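Putative phophotriesterase (Proteus mirabilis, PDB 3RHG) probably hydrolyses ester bonds with the help of two zinc ions, as a member of the phosphotriesterase family within the amidohydrolase superfamily. Local coordinates at residues A[60-65]-A[297-302]; A[183-188]-A[194-199]; A[213-218]-A[223-228]; A[255-260]-A[265-270]. All blocks are in the same frame, centred on the assembly; numbering follows the deposited sequence.

Contact 1 of 4, residues A[60-65]-A[297-302]; sequences YDPYCC and LKQMWA
Pro62 meets two side chains of 297-302 with one carbon. Its CB lies 3.8 Å from CD1 of Leu297 and only 3.2 Å from OE1 of Gln299, so the CB corner of the ring rests against a leucine methyl and an amide oxygen that approach from the same side. Gln299 reaches this spot because its CG stands between the backbone N and the carbonyl carbon (chi1 76°), with the chain extended beyond. The contact with CB is van der Waals only; OE1 is held by a hydrogen bond from Asn68 ND2, while NE2 donates to Leu58 O. Asn68 ND2 also binds Pro62 O, so one amide ties both loops together. Proline suits the place, being compact and rigid and having no backbone N-H to satisfy in this buried spot. At Tyr63 the CB points off, but the long ring swings back, and its CE1 edge comes within 4.2 Å of Leu297 CD2, near the ring plane. Pro62 CG covers part of one face of the same ring, 4.1 Å above it. Leu297 therefore spreads its fork, one methyl to the proline and one to the tyrosine, and its carbonyl O accepts the N-H of Met300 (3.0 Å). Tyr63 also packs against Phe261 and the bound benzoic acid. The arrangement belongs to the loops that wall the pocket at the metal-bearing mouth of a TIM-type barrel.

Contact 2 of 4, residues A[183-188]-A[194-199]; sequences AAALAQ and ASMNIH. With ZN (zinc ion), chain C.
Helix 183-188, with Ala184 and Gln188 facing across, runs nearly antiparallel to strand 195-199 and Met196, the two axes 9.2 Å apart at 164°. This is the return leg of a beta-alpha-beta unit in the barrel, in which strand 163-168 leads into the helix and the helix into this strand. Met196 points outward from the barrel wall. Its CG is anti to the backbone N (chi1 -175°) and the chain bends at the last torsion, laying CE 3.6 Å from Ala184 O and equally close to Ala185 CA. SD rests 3.9 Å from the CB of Ala184. Alanines suit this face because their small side chains let a flexible methionine settle almost on the helix backbone. Gln188, on the last turn, crosses Met196 at a slant. Its extended chain carries NE2 to the carbonyl of Ala194, a 2.9 Å hydrogen bond that is somewhat bent, with the acceptor tilted out of the amide plane. Lys224 O takes a second bond from the same nitrogen, so this buried amide grips the start of two adjacent strands. Its stem also serves as an apolar surface, CB lying 3.8 Å from Met196 CE. Asn197, in mid-strand, turns to the barrel interior with His199, and at the strand's end His199 ND1 binds a zinc ion at 2.0 Å, together with Glu166 and His229.

Contact 3 of 4, residues A[213-218]-A[223-228]; sequences ILLTEM and AKISLA
In the beta-alpha-beta unit formed by strand 195-199, helix 207-217 and strand 225-227, Leu214 and Leu215 of the helix close over Ile225 of the second strand. The contact is wholly apolar and turns on the end of the isoleucine. Ile225 carries CG1 beside its backbone N (chi1 -69°) and stretches onward at chi2 163°, which pushes CD1 out from the strand to the helix. There the methyl lies 3.6 Å from Leu215 CD2 and 4.0 Å from Leu214 CB, so it rests against two consecutive residues of the helix. The other branch, CG2, approaches Leu214 CD1 at 4.1 Å, and Leu214 thus meets both arms of the isoleucine at a slant. Leu215 behaves differently. Its CB is turned along the flank of the helix, and its fork brings CD2 back past the isoleucine, the two chains pointing in opposite directions. A beta-branched residue fits a strand well and offers two arms at once, whereas leucine puts its fork farther out and can bridge from the helix. The two leucines lie within a wider, pi-type turn, closed where Met218 N donates to Ile213 O (2.9 Å). Around this pair, Leu214 also packs on Leu181 of helix 175-188 and on Met196 and Ile198 of strand 195-199. Strand 225-227 itself lies between strands 195-199 and 249-252 in the barrel sheet.

Contact 4 of 4, residues A[255-260]-A[265-270]; sequences IGLDIS and GAAPSV
Left-handed helical backbone angles at Asp258 (phi 59°) and the side-chain turn that sets CG beside its own N (chi1 -66°) swing OD1 back over Val270, whose CG2 it meets at 4.0 Å. That oxygen accepts hydrogen bonds from two waters. One water bridges it, 2.7 Å away, to the backbone N of Val270, and another donates to it while lying within reach of Pro268 O. OD2 turns elsewhere, to Asn307 ND2. Val270 sends CG2 over Gly256, 3.6 Å from its N; the positive phi of Gly256 is one that glycine adopts easily. Both segments belong to the long excursion between strand 249-252 and helix 270-282 of the barrel, a doubled-back loop in which the chain runs roughly antiparallel to itself. The returning arm begins at Gly265 and is modelled in two conformers as far as Ala267. In the one described here a single beta bridge joins Ser260 to Ala266, and Ala267 N donates to Ile259 O (3.1 Å), approaching in the carbonyl plane. The CB of Ala267 faces across to Leu257, 3.8 Å from its CD2; a small methyl suits the close approach to this leucine and to the Ile259 carbonyl, while the larger leucine also touches the bound benzoic acid. At the other end Ser269 is the N-cap of helix 270-282, its OG accepting from Asp272 N, and Val270 packs against Tyr60 of the second subunit.

Overall arrangement
Contacts 2 and 3 follow one another along the chain as successive beta-alpha-beta returns of the eight-stranded parallel barrel, their centres 8 Å apart. They share neighbouring strands 195-199 and 225-227, and helix 207-217 leads from one to the other. Contact 4 comes next, after strand 249-252, and contact 1 spans all three, joining a loop after the first barrel strand, 19-24, to one after the last, 289-291. Contacts 1 and 4 touch, with centres 12 Å apart, and both reach the second subunit; contact 1 lies about 29 Å from contact 2, centre to centre, across the chain's middle. Barrel wall on one side and pocket loops on the other thus flank the zinc site.

Contact 1 of 4, residues A[60-65]-A[297-302]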
# COMPACT_ATOMS: atom_id res chain seq x y z
N TYR A 60 5.98 -3.60 -6.87
CA TYR A 60 7.33 -4.06 -6.47
C TYR A 60 8.36 -3.95 -7.59
O TYR A 60 9.56 -3.91 -7.32
CB TYR A 60 7.28 -5.47 -5.80
CG TYR A 60 6.51 -5.33 -4.53
CD1 TYR A 60 7.12 -4.85 -3.36
CD2 TYR A 60 5.13 -5.47 -4.53
CE1 TYR A 60 6.38 -4.62 -2.21
CE2 TYR A 60 4.39 -5.23 -3.39
CZ TYR A 60 5.01 -4.79 -2.24
OH TYR A 60 4.26 -4.52 -1.12
N ASP A 61 7.90 -3.87 -8.84
CA ASP A 61 8.82 -3.72 -9.97
C ASP A 61 8.15 -2.86 -11.03
O ASP A 61 7.77 -3.35 -12.11
CB ASP A 61 9.22 -5.10 -10.49
CG ASP A 61 10.48 -5.05 -11.34
OD1 ASP A 61 10.93 -3.94 -11.68
OD2 ASP A 61 11.00 -6.14 -11.69
N PRO A 62 7.95 -1.57 -10.72
CA PRO A 62 7.22 -0.70 -11.64
C PRO A 62 7.94 -0.46 -12.97
O PRO A 62 7.29 -0.30 -14.02
CB PRO A 62 7.13 0.63 -10.87
CG PRO A 62 8.29 0.57 -9.87
CD PRO A 62 8.32 -0.88 -9.47
N TYR A 63 9.27 -0.44 -12.93
CA TYR A 63 10.06 0.05 -14.06
C TYR A 63 10.35 -1.00 -15.13
O TYR A 63 10.91 -0.67 -16.18
CB TYR A 63 11.40 0.62 -13.56
CG TYR A 63 11.28 1.82 -12.64
CD1 TYR A 63 10.22 2.73 -12.76
CD2 TYR A 63 12.24 2.07 -11.67
CE1 TYR A 63 10.13 3.84 -11.93
CE2 TYR A 63 12.17 3.18 -10.82
CZ TYR A 63 11.11 4.06 -10.95
OH TYR A 63 11.05 5.15 -10.10
N CYS A 64 9.96 -2.25 -14.90
CA CYS A 64 10.22 -3.32 -15.88
C CYS A 64 9.09 -3.42 -16.91
O CYS A 64 9.20 -4.13 -17.91
CB CYS A 64 10.40 -4.67 -15.20
SG CYS A 64 8.84 -5.44 -14.64
N CYS A 65 7.98 -2.73 -16.65
CA CYS A 65 6.79 -2.83 -17.50
C CYS A 65 6.78 -1.70 -18.53
O CYS A 65 6.58 -0.54 -18.20
CB CYS A 65 5.53 -2.79 -16.62
SG CYS A 65 3.96 -2.73 -17.50
N LEU A 297 3.53 7.29 -13.41
CA LEU A 297 3.44 5.93 -13.93
C LEU A 297 1.98 5.61 -14.16
O LEU A 297 1.12 6.10 -13.42
CB LEU A 297 4.00 4.93 -12.91
CG LEU A 297 5.49 5.01 -12.56
CD1 LEU A 297 5.82 4.22 -11.28
CD2 LEU A 297 6.40 4.55 -13.76
N LYS A 298 1.67 4.78 -15.15
CA LYS A 298 0.28 4.47 -15.42
C LYS A 298 -0.36 3.76 -14.24
O LYS A 298 -1.57 3.86 -14.03
CB LYS A 298 0.12 3.66 -16.72
CG LYS A 298 0.51 4.42 -17.99
CD LYS A 298 0.04 3.68 -19.22
CE LYS A 298 0.52 4.37 -20.48
NZ LYS A 298 0.05 3.65 -21.71
N GLN A 299 0.43 3.01 -13.47
CA GLN A 299 -0.12 2.26 -12.35
C GLN A 299 -0.68 3.18 -11.27
O GLN A 299 -1.47 2.75 -10.41
CB GLN A 299 0.93 1.34 -11.72
CG GLN A 299 1.91 2.08 -10.85
CD GLN A 299 3.05 1.17 -10.43
OE1 GLN A 299 4.00 0.96 -11.18
NE2 GLN A 299 2.94 0.60 -9.23
N MET A 300 -0.30 4.46 -11.30
CA MET A 300 -0.80 5.38 -10.28
C MET A 300 -2.19 5.93 -10.58
O MET A 300 -2.85 6.50 -9.70
CB MET A 300 0.19 6.52 -10.06
CG MET A 300 1.54 6.02 -9.61
SD MET A 300 2.78 7.30 -9.40
CE MET A 300 2.08 8.28 -8.04
N TRP A 301 -2.65 5.77 -11.82
CA TRP A 301 -3.99 6.23 -12.17
C TRP A 301 -5.05 5.46 -11.38
O TRP A 301 -4.93 4.24 -11.20
CB TRP A 301 -4.22 5.99 -13.66
CG TRP A 301 -3.43 6.87 -14.55
CD1 TRP A 301 -2.85 8.08 -14.24
CD2 TRP A 301 -3.18 6.65 -15.94
NE1 TRP A 301 -2.24 8.61 -15.36
CE2 TRP A 301 -2.42 7.75 -16.41
CE3 TRP A 301 -3.50 5.62 -16.82
CZ2 TRP A 301 -1.99 7.84 -17.74
CZ3 TRP A 301 -3.09 5.71 -18.14
CH2 TRP A 301 -2.34 6.82 -18.59
N ALA A 302 -6.09 6.17 -10.91
CA ALA A 302 -7.19 5.51 -10.20
C ALA A 302 -7.90 4.43 -11.03
O ALA A 302 -8.33 3.40 -10.48
CB ALA A 302 -8.21 6.55 -9.70

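Contact 2 of 4, residues A[183-188]-A[194-199]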
# COMPACT_ATOMS: atom_id res chain seq x y z
N ALA A 183 22.36 27.02 -13.04
CA ALA A 183 21.61 27.61 -14.16
C ALA A 183 20.16 27.92 -13.79
O ALA A 183 19.63 28.97 -14.16
CB ALA A 183 21.66 26.69 -15.41
N ALA A 184 19.54 26.99 -13.07
CA ALA A 184 18.16 27.20 -12.64
C ALA A 184 18.08 28.43 -11.74
O ALA A 184 17.13 29.21 -11.83
CB ALA A 184 17.63 25.94 -11.91
N ALA A 185 19.07 28.59 -10.86
CA ALA A 185 19.14 29.75 -9.95
C ALA A 185 19.27 31.05 -10.74
O ALA A 185 18.54 32.01 -10.50
CB ALA A 185 20.33 29.58 -8.97
N LEU A 186 20.18 31.09 -11.71
CA LEU A 186 20.31 32.28 -12.56
C LEU A 186 19.00 32.62 -13.27
O LEU A 186 18.61 33.80 -13.37
CB LEU A 186 21.43 32.11 -13.60
CG LEU A 186 22.86 32.07 -13.04
CD1 LEU A 186 23.83 31.83 -14.18
CD2 LEU A 186 23.19 33.37 -12.30
N ALA A 187 18.32 31.59 -13.79
CA ALA A 187 17.03 31.81 -14.44
C ALA A 187 16.00 32.32 -13.43
O ALA A 187 15.29 33.28 -13.72
CB ALA A 187 16.51 30.54 -15.13
N GLN A 188 15.92 31.70 -12.26
CA GLN A 188 14.95 32.19 -11.28
C GLN A 188 15.20 33.65 -10.93
O GLN A 188 14.25 34.44 -10.79
CB GLN A 188 14.97 31.38 -9.98
CG GLN A 188 13.87 31.88 -9.05
CD GLN A 188 13.79 31.05 -7.79
OE1 GLN A 188 14.69 31.06 -6.94
NE2 GLN A 188 12.71 30.31 -7.66
N ALA A 194 8.58 33.04 -10.79
CA ALA A 194 8.83 31.60 -11.00
C ALA A 194 9.37 30.91 -9.76
O ALA A 194 10.44 31.32 -9.24
CB ALA A 194 9.79 31.38 -12.17
N SER A 195 8.67 29.87 -9.29
CA SER A 195 9.22 29.00 -8.25
C SER A 195 10.19 28.01 -8.89
O SER A 195 10.17 27.81 -10.11
CB SER A 195 8.14 28.23 -7.51
OG SER A 195 7.48 27.26 -8.32
N MET A 196 11.01 27.39 -8.05
CA MET A 196 11.97 26.39 -8.51
C MET A 196 11.76 25.15 -7.67
O MET A 196 11.85 25.22 -6.44
CB MET A 196 13.40 26.90 -8.32
CG MET A 196 14.42 25.94 -8.91
SD MET A 196 16.10 26.33 -8.32
CE MET A 196 16.21 28.09 -8.56
N ASN A 197 11.48 24.03 -8.33
CA ASN A 197 11.20 22.75 -7.68
C ASN A 197 12.39 21.85 -7.92
O ASN A 197 12.76 21.62 -9.08
CB ASN A 197 9.93 22.17 -8.30
CG ASN A 197 9.45 20.90 -7.62
OD1 ASN A 197 9.17 19.94 -8.32
ND2 ASN A 197 9.27 20.92 -6.28
N ILE A 198 13.01 21.38 -6.83
CA ILE A 198 14.22 20.56 -6.95
C ILE A 198 13.87 19.10 -6.75
O ILE A 198 13.40 18.71 -5.70
CB ILE A 198 15.30 20.96 -5.90
CG1 ILE A 198 15.52 22.48 -5.86
CG2 ILE A 198 16.63 20.22 -6.15
CD1 ILE A 198 15.95 23.06 -7.13
N HIS A 199 14.17 18.26 -7.75
CA HIS A 199 14.10 16.84 -7.55
C HIS A 199 15.24 16.47 -6.60
O HIS A 199 16.42 16.57 -6.96
CB HIS A 199 14.31 16.10 -8.89
CG HIS A 199 14.61 14.64 -8.72
ND1 HIS A 199 13.63 13.67 -8.77
CD2 HIS A 199 15.78 13.99 -8.51
CE1 HIS A 199 14.18 12.48 -8.58
NE2 HIS A 199 15.49 12.65 -8.42
ZN ZN C . 11.63 13.85 -9.05

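Contact 3 of 4, residues A[213-218]-A[223-228]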
# COMPACT_ATOMS: atom_id res chain seq x y z
N ILE A 213 24.26 25.80 -2.31
CA ILE A 213 24.38 26.35 -3.65
C ILE A 213 23.29 27.38 -3.95
O ILE A 213 23.60 28.50 -4.35
CB ILE A 213 24.42 25.23 -4.73
CG1 ILE A 213 25.71 24.38 -4.59
CG2 ILE A 213 24.26 25.83 -6.14
CD1 ILE A 213 25.63 23.04 -5.35
N LEU A 214 22.02 27.02 -3.74
CA LEU A 214 20.93 27.89 -4.15
C LEU A 214 20.85 29.15 -3.32
O LEU A 214 20.61 30.23 -3.86
CB LEU A 214 19.57 27.18 -4.07
CG LEU A 214 19.38 26.06 -5.10
CD1 LEU A 214 18.06 25.31 -4.83
CD2 LEU A 214 19.42 26.66 -6.52
N LEU A 215 21.02 29.01 -2.00
CA LEU A 215 20.80 30.14 -1.11
C LEU A 215 22.09 30.91 -0.82
O LEU A 215 22.14 32.12 -1.00
CB LEU A 215 20.12 29.70 0.20
CG LEU A 215 18.87 28.83 0.02
CD1 LEU A 215 18.25 28.49 1.39
CD2 LEU A 215 17.85 29.57 -0.86
N THR A 216 23.12 30.21 -0.36
CA THR A 216 24.35 30.87 0.08
C THR A 216 25.12 31.40 -1.12
O THR A 216 25.51 32.57 -1.15
CB THR A 216 25.22 29.92 0.93
OG1 THR A 216 24.41 29.33 1.96
CG2 THR A 216 26.37 30.67 1.58
N GLU A 217 25.33 30.55 -2.12
CA GLU A 217 26.13 30.92 -3.28
C GLU A 217 25.35 31.77 -4.29
O GLU A 217 25.81 32.86 -4.69
CB GLU A 217 26.71 29.67 -3.96
CG GLU A 217 27.54 30.00 -5.20
CD GLU A 217 28.00 28.77 -5.97
OE1 GLU A 217 27.94 27.64 -5.43
OE2 GLU A 217 28.43 28.93 -7.13
N MET A 218 24.18 31.28 -4.71
CA MET A 218 23.43 31.95 -5.79
C MET A 218 22.50 33.06 -5.29
O MET A 218 22.02 33.86 -6.09
CB MET A 218 22.64 30.94 -6.63
CG MET A 218 23.51 29.83 -7.24
SD MET A 218 24.95 30.39 -8.22
CE MET A 218 24.12 31.03 -9.70
N ALA A 223 11.90 31.45 -0.25
CA ALA A 223 10.44 31.29 -0.31
C ALA A 223 9.94 30.95 -1.72
O ALA A 223 8.75 30.68 -1.92
CB ALA A 223 9.77 32.56 0.19
N LYS A 224 10.84 30.96 -2.70
CA LYS A 224 10.47 30.56 -4.05
C LYS A 224 11.14 29.23 -4.43
O LYS A 224 11.14 28.86 -5.60
CB LYS A 224 10.82 31.68 -5.07
CG LYS A 224 9.98 32.97 -4.90
CD LYS A 224 8.50 32.72 -5.14
CE LYS A 224 8.19 32.42 -6.63
NZ LYS A 224 6.69 32.26 -6.81
N ILE A 225 11.66 28.51 -3.44
CA ILE A 225 12.29 27.19 -3.66
C ILE A 225 11.52 26.11 -2.91
O ILE A 225 11.19 26.27 -1.73
CB ILE A 225 13.76 27.22 -3.21
CG1 ILE A 225 14.55 28.12 -4.19
CG2 ILE A 225 14.38 25.79 -3.16
CD1 ILE A 225 15.85 28.54 -3.67
N SER A 226 11.23 25.00 -3.60
CA SER A 226 10.65 23.83 -2.96
C SER A 226 11.53 22.60 -3.16
O SER A 226 12.07 22.37 -4.26
CB SER A 226 9.23 23.55 -3.46
OG SER A 226 9.23 23.42 -4.88
N LEU A 227 11.66 21.83 -2.08
CA LEU A 227 12.41 20.58 -2.15
C LEU A 227 11.43 19.43 -2.39
O LEU A 227 10.67 19.07 -1.51
CB LEU A 227 13.26 20.35 -0.89
CG LEU A 227 14.27 21.47 -0.57
CD1 LEU A 227 15.13 21.10 0.66
CD2 LEU A 227 15.17 21.70 -1.81
N ALA A 228 11.42 18.88 -3.60
CA ALA A 228 10.55 17.75 -3.92
C ALA A 228 11.02 16.48 -3.20
O ALA A 228 12.16 16.36 -2.76
CB ALA A 228 10.54 17.49 -5.44

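Contact 4 of 4, residues A[255-260]-A[265-270]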
# COMPACT_ATOMS: atom_id res chain seq x y z
N ILE A 255 2.44 11.36 -1.93
CA ILE A 255 1.34 10.94 -1.08
C ILE A 255 0.45 9.98 -1.83
O ILE A 255 -0.11 10.33 -2.88
CB ILE A 255 0.55 12.17 -0.55
CG1 ILE A 255 1.46 12.98 0.38
CG2 ILE A 255 -0.75 11.73 0.20
CD1 ILE A 255 0.86 14.31 0.82
N GLY A 256 0.32 8.76 -1.30
CA GLY A 256 -0.40 7.70 -1.98
C GLY A 256 0.37 7.02 -3.11
O GLY A 256 -0.22 6.29 -3.93
N LEU A 257 1.69 7.20 -3.13
CA LEU A 257 2.48 6.56 -4.17
C LEU A 257 2.39 5.01 -4.07
O LEU A 257 2.12 4.31 -5.06
CB LEU A 257 3.93 7.09 -4.12
CG LEU A 257 4.94 6.41 -5.05
CD1 LEU A 257 4.58 6.76 -6.44
CD2 LEU A 257 6.33 6.88 -4.73
N ASP A 258 2.59 4.48 -2.87
CA ASP A 258 2.30 3.07 -2.55
C ASP A 258 3.09 2.11 -3.43
O ASP A 258 2.53 1.10 -3.90
CB ASP A 258 0.81 2.75 -2.66
CG ASP A 258 -0.06 3.48 -1.63
OD1 ASP A 258 0.45 4.21 -0.73
OD2 ASP A 258 -1.30 3.31 -1.72
N ILE A 259 4.36 2.40 -3.64
CA ILE A 259 5.21 1.56 -4.50
C ILE A 259 6.52 1.32 -3.79
O ILE A 259 7.03 2.20 -3.07
CB ILE A 259 5.49 2.25 -5.86
CG1 ILE A 259 4.19 2.46 -6.65
CG2 ILE A 259 6.49 1.45 -6.70
CD1 ILE A 259 4.39 3.33 -7.93
N SER A 260 7.06 0.12 -3.97
CA SER A 260 8.39 -0.21 -3.50
C SER A 260 9.31 -0.37 -4.71
O SER A 260 9.00 -1.11 -5.65
CB SER A 260 8.34 -1.48 -2.63
OG SER A 260 7.40 -1.35 -1.57
N GLY A 265 14.54 2.68 -2.87
CA GLY A 265 13.92 2.47 -1.57
C GLY A 265 12.41 2.33 -1.69
O GLY A 265 11.84 2.45 -2.79
N ALA A 266 11.75 2.08 -0.56
CA ALA A 266 10.31 1.91 -0.53
C ALA A 266 9.66 3.22 -0.15
O ALA A 266 10.24 4.03 0.59
CB ALA A 266 9.91 0.81 0.46
N ALA A 267 8.45 3.45 -0.64
CA ALA A 267 7.84 4.76 -0.41
C ALA A 267 7.23 4.79 0.98
O ALA A 267 6.64 3.79 1.40
CB ALA A 267 6.78 5.05 -1.47
N PRO A 268 7.31 5.93 1.69
CA PRO A 268 6.60 5.97 2.98
C PRO A 268 5.12 5.73 2.79
O PRO A 268 4.55 6.09 1.75
CB PRO A 268 6.83 7.40 3.50
CG PRO A 268 7.62 8.10 2.47
CD PRO A 268 8.04 7.17 1.38
N SER A 269 4.48 5.15 3.80
CA SER A 269 3.05 4.92 3.72
C SER A 269 2.32 6.24 3.90
O SER A 269 2.89 7.22 4.39
CB SER A 269 2.59 3.95 4.81
OG SER A 269 2.68 4.57 6.08
N VAL A 270 1.07 6.28 3.47
CA VAL A 270 0.24 7.45 3.69
C VAL A 270 0.21 7.82 5.17
O VAL A 270 0.39 8.98 5.52
CB VAL A 270 -1.18 7.27 3.13
CG1 VAL A 270 -2.06 8.44 3.54
CG2 VAL A 270 -1.13 7.13 1.57
O HOH W 1 2.00 8.34 1.07
O HOH W 2 2.49 5.91 -0.14
O HOH W 3 0.25 3.86 1.99